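Local structure of uncharacterized protein PH0321 (Pyrococcus horikoshii, 3BS4) at residues Ala120-Met131 against His174-Arg182. The protein is of unknown function but probably has a KaiC-like domain and binds an unidentified peptide in the crystal. Sequence-based numbering, arbitrary orientation.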
# COMPACT_ATOMS: atom_id res chain seq x y z
N ALA A 120 0.79 -6.40 14.43
CA ALA A 120 -0.50 -6.12 15.06
C ALA A 120 -0.30 -5.21 16.26
O ALA A 120 -1.08 -4.30 16.50
CB ALA A 120 -1.18 -7.42 15.48
N LYS A 121 0.77 -5.46 17.01
CA LYS A 121 1.09 -4.66 18.18
C LYS A 121 1.41 -3.22 17.78
O LYS A 121 0.94 -2.29 18.40
CB LYS A 121 2.25 -5.30 18.95
CG LYS A 121 1.95 -6.73 19.37
CD LYS A 121 3.13 -7.37 20.10
CE LYS A 121 2.81 -8.77 20.59
NZ LYS A 121 1.74 -8.80 21.62
N ALA A 122 2.20 -3.06 16.71
CA ALA A 122 2.56 -1.71 16.21
C ALA A 122 1.32 -0.98 15.75
O ALA A 122 1.12 0.20 16.08
CB ALA A 122 3.57 -1.80 15.04
N VAL A 123 0.48 -1.68 14.99
CA VAL A 123 -0.75 -1.09 14.51
C VAL A 123 -1.64 -0.66 15.68
O VAL A 123 -2.16 0.46 15.68
CB VAL A 123 -1.47 -2.03 13.54
CG1 VAL A 123 -2.86 -1.47 13.22
CG2 VAL A 123 -0.64 -2.19 12.26
N GLU A 124 -1.81 -1.54 16.67
CA GLU A 124 -2.62 -1.20 17.84
C GLU A 124 -2.08 0.07 18.50
O GLU A 124 -2.85 0.97 18.88
CB GLU A 124 -2.65 -2.35 18.83
CG GLU A 124 -3.59 -2.10 20.02
CD GLU A 124 -3.76 -3.30 20.94
OE1 GLU A 124 -2.98 -4.28 20.82
OE2 GLU A 124 -4.66 -3.26 21.81
N ASP A 125 -0.75 0.14 18.62
CA ASP A 125 -0.13 1.29 19.26
C ASP A 125 -0.40 2.60 18.50
O ASP A 125 -0.75 3.62 19.13
CB ASP A 125 1.34 1.03 19.57
CG ASP A 125 1.52 0.10 20.80
OD1 ASP A 125 0.51 -0.23 21.48
OD2 ASP A 125 2.67 -0.31 21.08
N HIS A 126 -0.29 2.57 17.16
CA HIS A 126 -0.63 3.75 16.33
C HIS A 126 -2.06 4.14 16.52
O HIS A 126 -2.40 5.33 16.58
CB HIS A 126 -0.58 3.47 14.82
CG HIS A 126 0.70 2.90 14.31
ND1 HIS A 126 1.90 3.04 14.96
CD2 HIS A 126 0.96 2.22 13.16
CE1 HIS A 126 2.85 2.45 14.24
NE2 HIS A 126 2.30 1.95 13.15
N LYS A 127 -2.94 3.14 16.52
CA LYS A 127 -4.37 3.42 16.54
C LYS A 127 -4.77 3.94 17.91
O LYS A 127 -5.71 4.72 18.02
CB LYS A 127 -5.18 2.17 16.20
CG LYS A 127 -5.08 1.77 14.74
CD LYS A 127 -6.18 0.80 14.37
CE LYS A 127 -6.04 0.32 12.91
NZ LYS A 127 -7.12 -0.68 12.62
N LYS A 128 -4.06 3.51 18.96
CA LYS A 128 -4.34 4.05 20.31
C LYS A 128 -4.02 5.54 20.36
O LYS A 128 -4.76 6.32 20.98
CB LYS A 128 -3.57 3.28 21.38
CG LYS A 128 -3.95 3.59 22.84
CD LYS A 128 -3.13 2.73 23.81
CE LYS A 128 -3.65 2.83 25.24
NZ LYS A 128 -5.12 2.58 25.30
N VAL A 129 -2.92 5.93 19.73
CA VAL A 129 -2.57 7.36 19.65
C VAL A 129 -3.66 8.12 18.89
O VAL A 129 -4.15 9.16 19.37
CB VAL A 129 -1.18 7.62 19.02
CG1 VAL A 129 -0.89 9.11 18.93
CG2 VAL A 129 -0.07 6.91 19.80
N TRP A 130 -4.03 7.63 17.71
CA TRP A 130 -5.06 8.30 16.93
C TRP A 130 -6.36 8.42 17.70
O TRP A 130 -7.04 9.46 17.65
CB TRP A 130 -5.32 7.55 15.62
CG TRP A 130 -4.24 7.76 14.60
CD1 TRP A 130 -3.51 8.89 14.39
CD2 TRP A 130 -3.81 6.82 13.60
NE1 TRP A 130 -2.65 8.72 13.33
CE2 TRP A 130 -2.81 7.45 12.83
CE3 TRP A 130 -4.18 5.51 13.28
CZ2 TRP A 130 -2.16 6.82 11.76
CZ3 TRP A 130 -3.53 4.87 12.23
CH2 TRP A 130 -2.54 5.53 11.48
N MET A 131 -6.73 7.35 18.41
CA MET A 131 -8.00 7.36 19.15
C MET A 131 -7.91 8.34 20.34
O MET A 131 -8.86 9.12 20.58
CB MET A 131 -8.40 5.95 19.62
CG MET A 131 -9.80 5.92 20.27
SD MET A 131 -11.21 6.38 19.20
CE MET A 131 -11.10 5.03 18.06
N HIS A 174 -7.41 -9.94 16.49
CA HIS A 174 -6.60 -9.00 17.27
C HIS A 174 -7.30 -7.66 17.54
O HIS A 174 -8.01 -7.15 16.67
CB HIS A 174 -5.26 -8.75 16.56
CG HIS A 174 -4.21 -8.21 17.47
ND1 HIS A 174 -4.13 -6.87 17.80
CD2 HIS A 174 -3.20 -8.82 18.12
CE1 HIS A 174 -3.11 -6.69 18.62
NE2 HIS A 174 -2.53 -7.85 18.84
N PRO A 175 -7.12 -7.11 18.76
CA PRO A 175 -7.71 -5.81 19.11
C PRO A 175 -7.41 -4.68 18.14
O PRO A 175 -8.24 -3.80 17.96
CB PRO A 175 -7.09 -5.48 20.48
CG PRO A 175 -6.69 -6.77 21.04
CD PRO A 175 -6.38 -7.69 19.89
N ALA A 176 -6.24 -4.72 17.50
CA ALA A 176 -5.87 -3.69 16.52
C ALA A 176 -6.91 -3.54 15.42
O ALA A 176 -7.06 -2.47 14.83
CB ALA A 176 -4.48 -3.98 15.92
N TYR A 177 -7.62 -4.63 15.13
CA TYR A 177 -8.60 -4.64 14.04
C TYR A 177 -10.03 -4.76 14.51
O TYR A 177 -10.96 -4.48 13.74
CB TYR A 177 -8.28 -5.78 13.07
CG TYR A 177 -6.88 -5.64 12.60
CD1 TYR A 177 -6.57 -4.71 11.61
CD2 TYR A 177 -5.84 -6.35 13.19
CE1 TYR A 177 -5.30 -4.52 11.19
CE2 TYR A 177 -4.52 -6.16 12.77
CZ TYR A 177 -4.28 -5.23 11.76
OH TYR A 177 -3.03 -4.99 11.29
N LYS A 178 -10.21 -5.15 15.76
CA LYS A 178 -11.56 -5.38 16.28
C LYS A 178 -12.04 -4.31 17.25
O LYS A 178 -13.24 -4.14 17.43
CB LYS A 178 -11.67 -6.79 16.88
CG LYS A 178 -11.37 -7.91 15.89
CD LYS A 178 -12.55 -8.20 14.95
CE LYS A 178 -12.05 -8.47 13.53
NZ LYS A 178 -12.90 -9.45 12.77
N LYS A 179 -11.11 -3.60 17.88
CA LYS A 179 -11.45 -2.60 18.90
C LYS A 179 -11.21 -1.15 18.44
O LYS A 179 -11.44 -0.21 19.20
CB LYS A 179 -10.68 -2.89 20.20
CG LYS A 179 -11.15 -4.16 20.97
CD LYS A 179 -10.86 -5.45 20.20
CE LYS A 179 -10.77 -6.71 21.07
NZ LYS A 179 -10.35 -7.90 20.22
N TYR A 180 -10.77 -0.98 17.19
CA TYR A 180 -10.53 0.34 16.59
C TYR A 180 -11.08 0.34 15.17
O TYR A 180 -11.26 -0.74 14.60
CB TYR A 180 -9.03 0.62 16.49
CG TYR A 180 -8.34 0.68 17.82
CD1 TYR A 180 -8.33 1.87 18.55
CD2 TYR A 180 -7.70 -0.44 18.36
CE1 TYR A 180 -7.71 1.95 19.78
CE2 TYR A 180 -7.07 -0.37 19.60
CZ TYR A 180 -7.08 0.84 20.31
OH TYR A 180 -6.46 0.95 21.53
N PRO A 181 -11.29 1.54 14.57
CA PRO A 181 -11.71 1.62 13.18
C PRO A 181 -10.73 0.89 12.27
O PRO A 181 -9.53 0.87 12.54
CB PRO A 181 -11.68 3.12 12.89
CG PRO A 181 -11.95 3.74 14.24
CD PRO A 181 -11.16 2.88 15.16
N ARG A 182 -11.27 0.26 11.23
CA ARG A 182 -10.45 -0.44 10.25
C ARG A 182 -10.14 0.50 9.09
O ARG A 182 -10.80 1.54 8.89
CB ARG A 182 -11.17 -1.70 9.76
CG ARG A 182 -11.02 -2.93 10.68
CD ARG A 182 -11.72 -4.16 10.05
NE ARG A 182 -11.45 -5.44 10.71
CZ ARG A 182 -10.56 -6.34 10.29
NH1 ARG A 182 -9.80 -6.10 9.22
NH2 ARG A 182 -10.39 -7.49 10.96
O HOH W 1 -7.35 2.70 23.56
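Lys127 reaches from helix 115-132 to the short helix 175-178 and the loop that follows it, and its NZ donates to Ala176 O at 2.8 Å and to Pro181 O at 2.9 Å. In each bond the donor stands about 20° from the carbonyl plane, and the same ammonium group also hydrogen-bonds the backbone of the bound peptide. With CG anti to the carbonyl carbon (chi1 -72°) and the rest of the chain extended, its CD runs 3.6 Å from Tyr180 CB while its CB sits over one face of the Tyr180 ring. A methionine in its place would probably leave both carbonyls and the peptide backbone without this donor. Tyr177 OH also hydrogen-bonds the peptide backbone, and Val123 packs against that hydroxyl and on an aromatic side chain of the peptide. In this alpha/beta fold, probably KaiC-like, the contact joins helix 115-132 to the connection leading into strand 184-190 of the central sheet. Toward Ala120, Glu124 CB meets Ala176 CB at 3.8 Å, and Glu124 OE1 lies at the edge of the His174 ring, its carboxylate nearly perpendicular to it. Ala120 CB lies over the centre of one face of that ring in a CH-pi contact, 3.5 Å from the centroid. His174 is the N-cap residue of helix 175-178: its ND1 accepts from Ala176 N at 3.0 Å, nearly straight at 170°, which fixes the ring's rotation.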